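Local coordinates for DUF917 domain-containing protein (Chromobacterium violaceum, PDB 2O3I) that is of unknown function but belongs to the S-Me-THD-like (DUF917) family, joining an N-terminal and a C-terminal family domain in one chain, at residues P317-F323 / A354-A360; Q15-F19 / Q329-S333; Y43-V49 / S118-K123. The protein carries 2 engineered substitutions. All coordinates share one frame; numbering follows the deposited sequence.

Overall arrangement
Interactions 1 and 2 form one buried neighbourhood, their centres about 12 Å apart, whereas interaction 3 is partly buried and lies about 32 Å (centre to centre) from interaction 1, across the middle of the chain. Interaction 1 is strand pairing within the C-terminal S-Me-THD-like domain, dominated by backbone hydrogen bonds. Interaction 2 joins the N-terminal and C-terminal domains, with valine, cysteine and phenylalanine packing between a helix and a loop; Ser321 of interaction 1 reaches Phe19 of interaction 2 through a probable hydrogen bond, OG to O 2.7 Å. Interaction 3 lies within the N-terminal domain, where a loop crosses a helix and a lysine contacts a tyrosine near the surface.

Interaction 1 (P317-F323 / A354-A360); sequences PDAISYF and AVIALPA
Asp318 and Ala360 close one end of an antiparallel strand pair that runs on through Ala319 with Leu358, Ser321 with Ile356 and Phe323 with Ala354. Asp318 supplies the polar side-chain link. Its CB lies 3.4 Å from Leu358 O, and CG, set beside the aspartate's own backbone N (chi1 -70°), leads away from that carbonyl toward Ala360. OD1 then accepts Ala360 N at 2.8 Å, met on the anti side and somewhat out of the carboxylate plane. OD1 is also bonded by the hydroxyl of Tyr386 and OD2 by the backbone N of Val389, so both oxygens are held and the group's rotation is fixed. Next to it Pro317, which follows a cis peptide bond, presses CB against Ala360 CB at 3.4 Å, tighter than usual for two carbons.

Beyond this end the backbone takes over. The Ser321-Ile356 pair has the straightest bonds: Ile356 N meets Ser321 O at 2.6 Å with an N-H...O angle of 173°, while Ser321 N returns the bond to Ile356 O at 2.7 Å. In the intervening non-hydrogen-bonded pairs, CA-H groups of Ile320 and Tyr322 face carbonyls of Ile356 and Ala354. On the face shared by Ile320, Tyr322, Val355 and Ala357, Ile320 and Val355 point the same way, with CG2 and CG1 in contact at 3.7 Å. On the face of Ala319, Ser321 and Phe323, Ala319 CB meets Leu358 CB at 3.9 Å.

Within its sheet, strand 352-358 lies between strand 319-324 and, through Val355 and Ala357, the chain around residues 260-263. Helix 244-255 packs on the Ala319/Ser321/Phe323 face, against Phe323, Ala354, Ile356 and Leu358, whereas strands 283-287 and 301-306 meet Tyr322, Val355 and Ile320 on the Ile320/Tyr322 face.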
ATOM      1  N   PRO A 317       7.476 -26.669  10.114  1.00 27.55           N
ATOM      2  CA  PRO A 317       8.401 -26.465   8.994  1.00 26.98           C
ATOM      3  C   PRO A 317       8.707 -27.656   8.093  1.00 25.40           C
ATOM      4  O   PRO A 317       9.235 -27.478   7.002  1.00 25.83           O
ATOM      5  CB  PRO A 317       9.652 -25.925   9.681  1.00 26.44           C
ATOM      6  CG  PRO A 317       9.632 -26.638  11.001  1.00 26.69           C
ATOM      7  CD  PRO A 317       8.176 -26.491  11.401  1.00 27.19           C
ATOM      8  N   ASP A 318       8.395 -28.867   8.534  1.00 25.67           N
ATOM      9  CA  ASP A 318       8.659 -30.025   7.688  1.00 25.66           C
ATOM     10  C   ASP A 318       7.923 -29.865   6.364  1.00 25.63           C
ATOM     11  O   ASP A 318       6.756 -29.466   6.332  1.00 23.99           O
ATOM     12  CB  ASP A 318       8.208 -31.332   8.356  1.00 25.45           C
ATOM     13  CG  ASP A 318       9.066 -31.714   9.548  1.00 27.23           C
ATOM     14  OD1 ASP A 318      10.217 -31.236   9.646  1.00 25.61           O
ATOM     15  OD2 ASP A 318       8.591 -32.515  10.378  1.00 28.34           O
ATOM     16  N   ALA A 319       8.611 -30.174   5.272  1.00 25.62           N
ATOM     17  CA  ALA A 319       8.007 -30.072   3.955  1.00 24.68           C
ATOM     18  C   ALA A 319       7.089 -31.267   3.714  1.00 23.28           C
ATOM     19  O   ALA A 319       7.323 -32.363   4.224  1.00 21.28           O
ATOM     20  CB  ALA A 319       9.085 -30.022   2.882  1.00 23.78           C
ATOM     21  N   ILE A 320       6.045 -31.035   2.928  1.00 22.16           N
ATOM     22  CA  ILE A 320       5.075 -32.059   2.580  1.00 21.97           C
ATOM     23  C   ILE A 320       5.018 -31.999   1.072  1.00 22.75           C
ATOM     24  O   ILE A 320       4.698 -30.953   0.503  1.00 24.25           O
ATOM     25  CB  ILE A 320       3.700 -31.730   3.199  1.00 21.54           C
ATOM     26  CG1 ILE A 320       3.793 -31.873   4.720  1.00 20.61           C
ATOM     27  CG2 ILE A 320       2.625 -32.644   2.631  1.00 17.71           C
ATOM     28  CD1 ILE A 320       2.649 -31.223   5.485  1.00 19.77           C
ATOM     29  N   SER A 321       5.357 -33.107   0.421  1.00 22.74           N
ATOM     30  CA  SER A 321       5.376 -33.137  -1.038  1.00 25.95           C
ATOM     31  C   SER A 321       4.777 -34.395  -1.636  1.00 25.20           C
ATOM     32  O   SER A 321       4.884 -35.482  -1.072  1.00 25.92           O
ATOM     33  CB  SER A 321       6.812 -32.983  -1.553  1.00 25.83           C
ATOM     34  OG  SER A 321       7.346 -31.732  -1.183  1.00 29.44           O
ATOM     35  N   TYR A 322       4.171 -34.234  -2.804  1.00 25.22           N
ATOM     36  CA  TYR A 322       3.544 -35.344  -3.497  1.00 25.30           C
ATOM     37  C   TYR A 322       4.540 -36.026  -4.423  1.00 25.72           C
ATOM     38  O   TYR A 322       5.543 -35.432  -4.841  1.00 24.12           O
ATOM     39  CB  TYR A 322       2.373 -34.855  -4.355  1.00 23.40           C
ATOM     40  CG  TYR A 322       1.409 -33.922  -3.665  1.00 26.35           C
ATOM     41  CD1 TYR A 322       0.638 -34.353  -2.587  1.00 26.95           C
ATOM     42  CD2 TYR A 322       1.272 -32.600  -4.092  1.00 26.73           C
ATOM     43  CE1 TYR A 322      -0.245 -33.488  -1.948  1.00 27.45           C
ATOM     44  CE2 TYR A 322       0.394 -31.728  -3.463  1.00 26.07           C
ATOM     45  CZ  TYR A 322      -0.359 -32.176  -2.391  1.00 27.77           C
ATOM     46  OH  TYR A 322      -1.202 -31.308  -1.745  1.00 27.59           O
ATOM     47  N   PHE A 323       4.256 -37.287  -4.718  1.00 25.58           N
ATOM     48  CA  PHE A 323       5.038 -38.046  -5.668  1.00 26.46           C
ATOM     49  C   PHE A 323       4.059 -38.932  -6.419  1.00 28.29           C
ATOM     50  O   PHE A 323       3.446 -39.839  -5.852  1.00 27.15           O
ATOM     51  CB  PHE A 323       6.131 -38.907  -5.026  1.00 25.65           C
ATOM     52  CG  PHE A 323       7.022 -39.567  -6.049  1.00 27.51           C
ATOM     53  CD1 PHE A 323       6.626 -40.745  -6.691  1.00 26.40           C
ATOM     54  CD2 PHE A 323       8.191 -38.935  -6.478  1.00 28.46           C
ATOM     55  CE1 PHE A 323       7.373 -41.274  -7.750  1.00 26.67           C
ATOM     56  CE2 PHE A 323       8.948 -39.460  -7.540  1.00 27.00           C
ATOM     57  CZ  PHE A 323       8.535 -40.628  -8.176  1.00 26.57           C
ATOM     58  N   ALA A 354       1.711 -40.374  -3.752  1.00 34.50           N
ATOM     59  CA  ALA A 354       2.134 -40.524  -2.371  1.00 32.08           C
ATOM     60  C   ALA A 354       2.410 -39.156  -1.764  1.00 31.24           C
ATOM     61  O   ALA A 354       2.566 -38.163  -2.477  1.00 28.81           O
ATOM     62  CB  ALA A 354       3.382 -41.377  -2.295  1.00 30.50           C
ATOM     63  N   VAL A 355       2.466 -39.119  -0.441  1.00 29.94           N
ATOM     64  CA  VAL A 355       2.748 -37.892   0.283  1.00 29.46           C
ATOM     65  C   VAL A 355       4.020 -38.144   1.078  1.00 29.96           C
ATOM     66  O   VAL A 355       4.087 -39.068   1.896  1.00 28.84           O
ATOM     67  CB  VAL A 355       1.603 -37.529   1.248  1.00 30.84           C
ATOM     68  CG1 VAL A 355       1.923 -36.222   1.965  1.00 30.42           C
ATOM     69  CG2 VAL A 355       0.283 -37.422   0.477  1.00 28.17           C
ATOM     70  N   ILE A 356       5.036 -37.327   0.816  1.00 29.75           N
ATOM     71  CA  ILE A 356       6.317 -37.452   1.487  1.00 28.51           C
ATOM     72  C   ILE A 356       6.620 -36.233   2.344  1.00 28.17           C
ATOM     73  O   ILE A 356       6.371 -35.098   1.946  1.00 28.26           O
ATOM     74  CB  ILE A 356       7.460 -37.647   0.461  1.00 29.17           C
ATOM     75  CG1 ILE A 356       7.285 -38.993  -0.249  1.00 29.84           C
ATOM     76  CG2 ILE A 356       8.821 -37.595   1.156  1.00 27.96           C
ATOM     77  CD1 ILE A 356       8.286 -39.253  -1.366  1.00 30.46           C
ATOM     78  N   ALA A 357       7.143 -36.483   3.539  1.00 27.58           N
ATOM     79  CA  ALA A 357       7.509 -35.404   4.438  1.00 25.57           C
ATOM     80  C   ALA A 357       9.029 -35.318   4.454  1.00 23.55           C
ATOM     81  O   ALA A 357       9.720 -36.335   4.462  1.00 23.20           O
ATOM     82  CB  ALA A 357       6.977 -35.676   5.843  1.00 23.07           C
ATOM     83  N   LEU A 358       9.545 -34.101   4.430  1.00 23.28           N
ATOM     84  CA  LEU A 358      10.977 -33.894   4.477  1.00 24.15           C
ATOM     85  C   LEU A 358      11.279 -33.127   5.758  1.00 24.91           C
ATOM     86  O   LEU A 358      10.641 -32.111   6.065  1.00 24.33           O
ATOM     87  CB  LEU A 358      11.451 -33.091   3.260  1.00 24.51           C
ATOM     88  CG  LEU A 358      11.142 -33.644   1.863  1.00 25.22           C
ATOM     89  CD1 LEU A 358      11.599 -32.633   0.803  1.00 24.72           C
ATOM     90  CD2 LEU A 358      11.827 -34.996   1.666  1.00 24.20           C
ATOM     91  N   PRO A 359      12.237 -33.616   6.547  1.00 26.05           N
ATOM     92  CA  PRO A 359      12.550 -32.898   7.781  1.00 26.34           C
ATOM     93  C   PRO A 359      13.032 -31.480   7.483  1.00 26.85           C
ATOM     94  O   PRO A 359      13.855 -31.262   6.589  1.00 25.91           O
ATOM     95  CB  PRO A 359      13.616 -33.781   8.436  1.00 27.92           C
ATOM     96  CG  PRO A 359      14.208 -34.548   7.272  1.00 29.51           C
ATOM     97  CD  PRO A 359      13.002 -34.869   6.446  1.00 26.77           C
ATOM     98  N   ALA A 360      12.494 -30.511   8.213  1.00 25.43           N
ATOM     99  CA  ALA A 360      12.880 -29.127   7.999  1.00 26.30           C
ATOM    100  C   ALA A 360      14.373 -28.954   8.242  1.00 25.68           C
ATOM    101  O   ALA A 360      14.960 -29.679   9.040  1.00 27.22           O
ATOM    102  CB  ALA A 360      12.093 -28.222   8.925  1.00 26.78           C
TER

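Interaction 2 (Q15-F19 / Q329-S333); sequences QGACF and QHVFS
Phe19 and Val331 bring the final turn of helix 10-19 against an irregular strip of backbone, their CA atoms 5.7 Å apart, with Cys18 and Ser333 the next closest pair at 6.2 Å. A helix end packs here on the loop leading to helix 334-337, whose N-cap is Ser333; the serine hydroxyl is also hydrogen-bonded to Asp336. Because helix 10-19 belongs to the N-terminal S-Me-THD-like domain and the loop to the C-terminal one, this contact joins the two.

Val331 carries the packing, and its two methyls meet different parts of the helix. CG1 meets Phe19 at CD1, 3.6 Å away, and at CB; the two side chains cross at about a right angle, and chi1 of -176° swings the phenylalanine ring so that CD1 as well as CB lies against this methyl. CG2 turns to the helix backbone instead, sitting 3.3 Å from Gln15 O. Further along, Cys18 points SG at the loop backbone, 3.5 Å from Ser333 N and close to the carbonyl carbon of Phe332. Leu232 and Leu236 of helix 225-237 touch Phe19 and Val331 respectively, and Met28 of helix 28-35 borders Gln15, Cys18 and Gln329.

Gln15 and Gln329 approach from opposite directions, their amide planes 41° apart. The Gln329 chain, bent at chi2, rests CG over the rim of one face of the Phe332 ring, and OE1 is bonded by Arg32. Gln329 NE2 folds back to Val331 O, a bond of 2.7 Å that uses a lone pair in the carbonyl plane.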
ATOM      1  N   GLN A  15      12.004 -28.613 -11.738  1.00 23.93           N
ATOM      2  CA  GLN A  15      11.388 -29.869 -11.311  1.00 24.81           C
ATOM      3  C   GLN A  15      11.799 -30.200  -9.885  1.00 23.12           C
ATOM      4  O   GLN A  15      10.956 -30.486  -9.029  1.00 19.25           O
ATOM      5  CB  GLN A  15      11.814 -31.027 -12.214  1.00 27.43           C
ATOM      6  CG  GLN A  15      11.271 -30.978 -13.631  1.00 32.95           C
ATOM      7  CD  GLN A  15      10.514 -32.242 -14.002  1.00 35.12           C
ATOM      8  OE1 GLN A  15      10.408 -32.592 -15.177  1.00 37.48           O
ATOM      9  NE2 GLN A  15       9.973 -32.924 -12.998  1.00 35.04           N
ATOM     10  N   GLY A  16      13.109 -30.162  -9.647  1.00 22.25           N
ATOM     11  CA  GLY A  16      13.638 -30.464  -8.331  1.00 21.05           C
ATOM     12  C   GLY A  16      13.162 -29.456  -7.309  1.00 21.28           C
ATOM     13  O   GLY A  16      12.776 -29.828  -6.202  1.00 20.88           O
ATOM     14  N   ALA A  17      13.181 -28.180  -7.690  1.00 19.67           N
ATOM     15  CA  ALA A  17      12.760 -27.092  -6.808  1.00 20.34           C
ATOM     16  C   ALA A  17      11.287 -27.214  -6.444  1.00 19.79           C
ATOM     17  O   ALA A  17      10.885 -26.837  -5.341  1.00 18.23           O
ATOM     18  CB  ALA A  17      13.032 -25.728  -7.469  1.00 16.81           C
ATOM     19  N   CYS A  18      10.492 -27.726  -7.382  1.00 20.20           N
ATOM     20  CA  CYS A  18       9.063 -27.918  -7.161  1.00 21.75           C
ATOM     21  C   CYS A  18       8.877 -28.933  -6.032  1.00 23.33           C
ATOM     22  O   CYS A  18       8.074 -28.719  -5.121  1.00 25.39           O
ATOM     23  CB  CYS A  18       8.387 -28.422  -8.445  1.00 21.62           C
ATOM     24  SG  CYS A  18       6.594 -28.784  -8.294  1.00 23.55           S
ATOM     25  N   PHE A  19       9.621 -30.034  -6.089  1.00 21.50           N
ATOM     26  CA  PHE A  19       9.523 -31.046  -5.050  1.00 23.01           C
ATOM     27  C   PHE A  19       9.985 -30.481  -3.700  1.00 23.99           C
ATOM     28  O   PHE A  19       9.417 -30.809  -2.663  1.00 25.08           O
ATOM     29  CB  PHE A  19      10.354 -32.285  -5.413  1.00 23.26           C
ATOM     30  CG  PHE A  19      10.215 -33.412  -4.424  1.00 25.01           C
ATOM     31  CD1 PHE A  19       9.053 -34.174  -4.380  1.00 23.83           C
ATOM     32  CD2 PHE A  19      11.224 -33.669  -3.495  1.00 23.64           C
ATOM     33  CE1 PHE A  19       8.892 -35.174  -3.420  1.00 23.86           C
ATOM     34  CE2 PHE A  19      11.071 -34.664  -2.534  1.00 23.14           C
ATOM     35  CZ  PHE A  19       9.903 -35.416  -2.494  1.00 24.77           C
ATOM     36  N   GLN A 329       5.404 -36.720 -15.362  1.00 42.10           N
ATOM     37  CA  GLN A 329       5.583 -35.773 -14.271  1.00 39.03           C
ATOM     38  C   GLN A 329       5.330 -36.451 -12.932  1.00 35.79           C
ATOM     39  O   GLN A 329       4.239 -36.949 -12.670  1.00 35.18           O
ATOM     40  CB  GLN A 329       4.635 -34.583 -14.449  1.00 39.53           C
ATOM     41  CG  GLN A 329       4.929 -33.399 -13.531  1.00 42.63           C
ATOM     42  CD  GLN A 329       6.370 -32.928 -13.626  1.00 43.87           C
ATOM     43  OE1 GLN A 329       6.871 -32.634 -14.713  1.00 46.38           O
ATOM     44  NE2 GLN A 329       7.043 -32.850 -12.483  1.00 45.03           N
ATOM     45  N   HIS A 330       6.355 -36.460 -12.086  1.00 34.51           N
ATOM     46  CA  HIS A 330       6.280 -37.084 -10.772  1.00 31.28           C
ATOM     47  C   HIS A 330       6.016 -36.086  -9.651  1.00 29.48           C
ATOM     48  O   HIS A 330       5.399 -36.440  -8.644  1.00 27.30           O
ATOM     49  CB  HIS A 330       7.585 -37.833 -10.480  1.00 31.50           C
ATOM     50  CG  HIS A 330       7.907 -38.903 -11.479  1.00 35.30           C
ATOM     51  ND1 HIS A 330       7.084 -39.986 -11.706  1.00 35.11           N
ATOM     52  CD2 HIS A 330       8.967 -39.058 -12.309  1.00 35.29           C
ATOM     53  CE1 HIS A 330       7.622 -40.762 -12.630  1.00 35.07           C
ATOM     54  NE2 HIS A 330       8.765 -40.221 -13.012  1.00 38.24           N
ATOM     55  N   VAL A 331       6.489 -34.850  -9.828  1.00 28.28           N
ATOM     56  CA  VAL A 331       6.327 -33.800  -8.820  1.00 26.56           C
ATOM     57  C   VAL A 331       5.392 -32.659  -9.243  1.00 27.98           C
ATOM     58  O   VAL A 331       5.419 -32.184 -10.381  1.00 24.01           O
ATOM     59  CB  VAL A 331       7.702 -33.213  -8.402  1.00 24.43           C
ATOM     60  CG1 VAL A 331       8.599 -34.333  -7.913  1.00 24.12           C
ATOM     61  CG2 VAL A 331       8.356 -32.466  -9.574  1.00 22.73           C
ATOM     62  N   PHE A 332       4.565 -32.223  -8.298  1.00 30.16           N
ATOM     63  CA  PHE A 332       3.592 -31.171  -8.553  1.00 30.57           C
ATOM     64  C   PHE A 332       3.433 -30.238  -7.361  1.00 30.84           C
ATOM     65  O   PHE A 332       3.523 -30.661  -6.208  1.00 30.14           O
ATOM     66  CB  PHE A 332       2.210 -31.776  -8.819  1.00 31.86           C
ATOM     67  CG  PHE A 332       2.114 -32.592 -10.070  1.00 33.19           C
ATOM     68  CD1 PHE A 332       1.579 -32.038 -11.232  1.00 34.73           C
ATOM     69  CD2 PHE A 332       2.508 -33.926 -10.079  1.00 33.80           C
ATOM     70  CE1 PHE A 332       1.435 -32.799 -12.388  1.00 35.97           C
ATOM     71  CE2 PHE A 332       2.372 -34.702 -11.228  1.00 35.38           C
ATOM     72  CZ  PHE A 332       1.833 -34.138 -12.387  1.00 37.33           C
ATOM     73  N   SER A 333       3.189 -28.965  -7.650  1.00 30.47           N
ATOM     74  CA  SER A 333       2.917 -27.997  -6.599  1.00 29.86           C
ATOM     75  C   SER A 333       1.391 -28.069  -6.550  1.00 28.65           C
ATOM     76  O   SER A 333       0.767 -28.575  -7.483  1.00 27.44           O
ATOM     77  CB  SER A 333       3.341 -26.585  -7.012  1.00 29.55           C
ATOM     78  OG  SER A 333       2.470 -26.067  -8.006  1.00 30.53           O
TER

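Interaction 3 (Y43-V49 / S118-K123); sequences YYPTDKV and SLVAAK
Lys123 reaches from the helix to Tyr43, crosses its side chain at about a right angle and touches it twice with one ammonium group. NZ donates to Tyr43 O at 2.8 Å, in the carbonyl plane on a lone pair. At the same time NZ stands over the face of the Tyr43 ring, nearly on its normal and 4.1 Å from its centroid, a cation-pi contact. The chain, bent at chi2 (66°) and otherwise extended beyond it, carries CE over the same face as a CH-pi contact. Tyr44 turns the edge of its ring to the helix instead: CE2 lies 3.6 Å from Leu119 O, near the ring plane, while OH nestles against Leu119 CD1 at 3.6 Å. That same carbonyl already accepts Lys123 N in the helix, so the ring edge lies alongside a backbone bond.

Further along the loop, Pro45 CG and Thr46 CG2 both lean on Ala122 O, the threonine methyl at 3.4 Å. Val49 then dips to the helix and straddles Ser118 and Ala122, its CG2 4.0 Å from Ala122 CB. The helix 111-124 under this loop is the connection of a beta-alpha-beta crossover between the neighbouring parallel strands 101-105 and 127-129. Val49 starts the next parallel strand of the same sheet, 49-52.

The two tyrosines brace each other, with Tyr43 CD1 3.4 Å above the centre of the Tyr44 ring. Outside them, Tyr43 OH is hydrogen-bonded to Asn81 OD1, its ring meets that of Trp79, and Val84 of helix 81-96 lies against both Tyr43 and Lys123. Phe38 packs edge-to-face with Tyr44 and also touches Val49 and Leu119.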
ATOM      1  N   TYR A  43      17.252  -9.574 -25.549  1.00 29.59           N
ATOM      2  CA  TYR A  43      16.868  -9.516 -24.140  1.00 30.13           C
ATOM      3  C   TYR A  43      17.935 -10.080 -23.184  1.00 29.64           C
ATOM      4  O   TYR A  43      18.343  -9.392 -22.252  1.00 30.14           O
ATOM      5  CB  TYR A  43      15.526 -10.228 -23.936  1.00 29.37           C
ATOM      6  CG  TYR A  43      14.864  -9.954 -22.595  1.00 32.42           C
ATOM      7  CD1 TYR A  43      15.229 -10.671 -21.448  1.00 30.94           C
ATOM      8  CD2 TYR A  43      13.862  -8.983 -22.476  1.00 32.20           C
ATOM      9  CE1 TYR A  43      14.604 -10.430 -20.218  1.00 33.10           C
ATOM     10  CE2 TYR A  43      13.237  -8.731 -21.249  1.00 33.30           C
ATOM     11  CZ  TYR A  43      13.610  -9.461 -20.130  1.00 33.64           C
ATOM     12  OH  TYR A  43      12.981  -9.234 -18.933  1.00 35.50           O
ATOM     13  N   TYR A  44      18.388 -11.312 -23.412  1.00 28.15           N
ATOM     14  CA  TYR A  44      19.410 -11.913 -22.552  1.00 27.66           C
ATOM     15  C   TYR A  44      20.789 -11.847 -23.202  1.00 28.49           C
ATOM     16  O   TYR A  44      21.080 -12.585 -24.142  1.00 28.21           O
ATOM     17  CB  TYR A  44      19.069 -13.375 -22.240  1.00 24.08           C
ATOM     18  CG  TYR A  44      17.803 -13.561 -21.435  1.00 23.62           C
ATOM     19  CD1 TYR A  44      16.634 -14.036 -22.036  1.00 22.33           C
ATOM     20  CD2 TYR A  44      17.770 -13.257 -20.068  1.00 21.32           C
ATOM     21  CE1 TYR A  44      15.460 -14.210 -21.298  1.00 20.95           C
ATOM     22  CE2 TYR A  44      16.602 -13.424 -19.320  1.00 21.29           C
ATOM     23  CZ  TYR A  44      15.452 -13.900 -19.947  1.00 20.74           C
ATOM     24  OH  TYR A  44      14.288 -14.038 -19.236  1.00 21.25           O
ATOM     25  N   PRO A  45      21.667 -10.965 -22.700  1.00 29.15           N
ATOM     26  CA  PRO A  45      23.007 -10.849 -23.286  1.00 30.98           C
ATOM     27  C   PRO A  45      23.874 -12.089 -23.077  1.00 31.41           C
ATOM     28  O   PRO A  45      24.945 -12.211 -23.662  1.00 31.63           O
ATOM     29  CB  PRO A  45      23.572  -9.604 -22.605  1.00 28.41           C
ATOM     30  CG  PRO A  45      22.949  -9.678 -21.238  1.00 30.81           C
ATOM     31  CD  PRO A  45      21.518 -10.068 -21.538  1.00 28.80           C
ATOM     32  N   THR A  46      23.412 -13.018 -22.247  1.00 33.53           N
ATOM     33  CA  THR A  46      24.181 -14.226 -22.016  1.00 34.25           C
ATOM     34  C   THR A  46      23.301 -15.461 -21.841  1.00 35.32           C
ATOM     35  O   THR A  46      22.149 -15.377 -21.409  1.00 34.87           O
ATOM     36  CB  THR A  46      25.146 -14.059 -20.810  1.00 34.08           C
ATOM     37  OG1 THR A  46      25.962 -15.223 -20.698  1.00 35.08           O
ATOM     38  CG2 THR A  46      24.385 -13.851 -19.519  1.00 34.66           C
ATOM     39  N   ASP A  47      23.882 -16.601 -22.193  1.00 36.33           N
ATOM     40  CA  ASP A  47      23.241 -17.911 -22.173  1.00 37.80           C
ATOM     41  C   ASP A  47      23.593 -18.698 -20.910  1.00 36.70           C
ATOM     42  O   ASP A  47      22.972 -19.714 -20.601  1.00 34.77           O
ATOM     43  CB  ASP A  47      23.730 -18.680 -23.409  1.00 40.90           C
ATOM     44  CG  ASP A  47      22.698 -19.624 -23.958  1.00 46.68           C
ATOM     45  OD1 ASP A  47      21.519 -19.217 -24.048  1.00 50.38           O
ATOM     46  OD2 ASP A  47      23.066 -20.765 -24.321  1.00 49.99           O
ATOM     47  N   LYS A  48      24.600 -18.220 -20.191  1.00 36.84           N
ATOM     48  CA  LYS A  48      25.082 -18.880 -18.987  1.00 36.83           C
ATOM     49  C   LYS A  48      24.769 -18.097 -17.720  1.00 36.15           C
ATOM     50  O   LYS A  48      24.873 -16.871 -17.689  1.00 36.25           O
ATOM     51  CB  LYS A  48      26.594 -19.098 -19.099  1.00 39.71           C
ATOM     52  CG  LYS A  48      27.004 -19.989 -20.274  1.00 45.11           C
ATOM     53  CD  LYS A  48      28.519 -20.005 -20.478  1.00 48.02           C
ATOM     54  CE  LYS A  48      28.950 -21.151 -21.393  1.00 48.88           C
ATOM     55  NZ  LYS A  48      28.191 -21.170 -22.678  1.00 52.38           N
ATOM     56  N   VAL A  49      24.389 -18.822 -16.675  1.00 34.31           N
ATOM     57  CA  VAL A  49      24.057 -18.217 -15.397  1.00 33.57           C
ATOM     58  C   VAL A  49      25.080 -18.625 -14.345  1.00 32.45           C
ATOM     59  O   VAL A  49      25.197 -19.798 -13.989  1.00 30.91           O
ATOM     60  CB  VAL A  49      22.645 -18.644 -14.929  1.00 34.05           C
ATOM     61  CG1 VAL A  49      22.358 -18.076 -13.556  1.00 33.45           C
ATOM     62  CG2 VAL A  49      21.596 -18.165 -15.927  1.00 34.75           C
ATOM     63  N   SER A 118      17.657 -16.636 -11.569  1.00 20.04           N
ATOM     64  CA  SER A 118      18.601 -16.964 -12.621  1.00 20.90           C
ATOM     65  C   SER A 118      18.447 -16.051 -13.840  1.00 20.71           C
ATOM     66  O   SER A 118      19.426 -15.540 -14.380  1.00 21.03           O
ATOM     67  CB  SER A 118      18.424 -18.425 -13.036  1.00 21.62           C
ATOM     68  OG  SER A 118      18.777 -19.301 -11.976  1.00 24.80           O
ATOM     69  N   LEU A 119      17.212 -15.851 -14.271  1.00 19.34           N
ATOM     70  CA  LEU A 119      16.954 -15.017 -15.424  1.00 19.75           C
ATOM     71  C   LEU A 119      17.360 -13.571 -15.163  1.00 19.76           C
ATOM     72  O   LEU A 119      17.899 -12.905 -16.053  1.00 19.19           O
ATOM     73  CB  LEU A 119      15.475 -15.106 -15.817  1.00 17.65           C
ATOM     74  CG  LEU A 119      14.997 -16.494 -16.264  1.00 19.10           C
ATOM     75  CD1 LEU A 119      13.524 -16.431 -16.652  1.00 15.48           C
ATOM     76  CD2 LEU A 119      15.850 -16.985 -17.435  1.00 16.45           C
ATOM     77  N   VAL A 120      17.110 -13.091 -13.946  1.00 17.88           N
ATOM     78  CA  VAL A 120      17.461 -11.725 -13.594  1.00 18.76           C
ATOM     79  C   VAL A 120      18.982 -11.530 -13.590  1.00 21.47           C
ATOM     80  O   VAL A 120      19.488 -10.524 -14.098  1.00 20.35           O
ATOM     81  CB  VAL A 120      16.880 -11.338 -12.218  1.00 18.45           C
ATOM     82  CG1 VAL A 120      17.435  -9.989 -11.778  1.00 14.75           C
ATOM     83  CG2 VAL A 120      15.354 -11.276 -12.295  1.00 13.73           C
ATOM     84  N   ALA A 121      19.704 -12.494 -13.026  1.00 21.70           N
ATOM     85  CA  ALA A 121      21.163 -12.431 -12.972  1.00 24.96           C
ATOM     86  C   ALA A 121      21.751 -12.411 -14.392  1.00 26.09           C
ATOM     87  O   ALA A 121      22.650 -11.628 -14.694  1.00 27.33           O
ATOM     88  CB  ALA A 121      21.710 -13.628 -12.192  1.00 22.11           C
ATOM     89  N   ALA A 122      21.235 -13.279 -15.255  1.00 27.05           N
ATOM     90  CA  ALA A 122      21.696 -13.355 -16.640  1.00 29.55           C
ATOM     91  C   ALA A 122      21.455 -12.030 -17.347  1.00 30.58           C
ATOM     92  O   ALA A 122      22.276 -11.577 -18.138  1.00 32.66           O
ATOM     93  CB  ALA A 122      20.957 -14.468 -17.374  1.00 28.26           C
ATOM     94  N   LYS A 123      20.316 -11.417 -17.049  1.00 30.60           N
ATOM     95  CA  LYS A 123      19.930 -10.152 -17.646  1.00 30.34           C
ATOM     96  C   LYS A 123      20.754  -8.957 -17.160  1.00 30.65           C
ATOM     97  O   LYS A 123      21.062  -8.050 -17.932  1.00 30.62           O
ATOM     98  CB  LYS A 123      18.447  -9.899 -17.363  1.00 32.00           C
ATOM     99  CG  LYS A 123      17.917  -8.549 -17.834  1.00 32.38           C
ATOM    100  CD  LYS A 123      17.925  -8.426 -19.353  1.00 36.24           C
ATOM    101  CE  LYS A 123      17.257  -7.132 -19.818  1.00 34.40           C
ATOM    102  NZ  LYS A 123      17.342  -7.008 -21.290  1.00 33.52           N
TER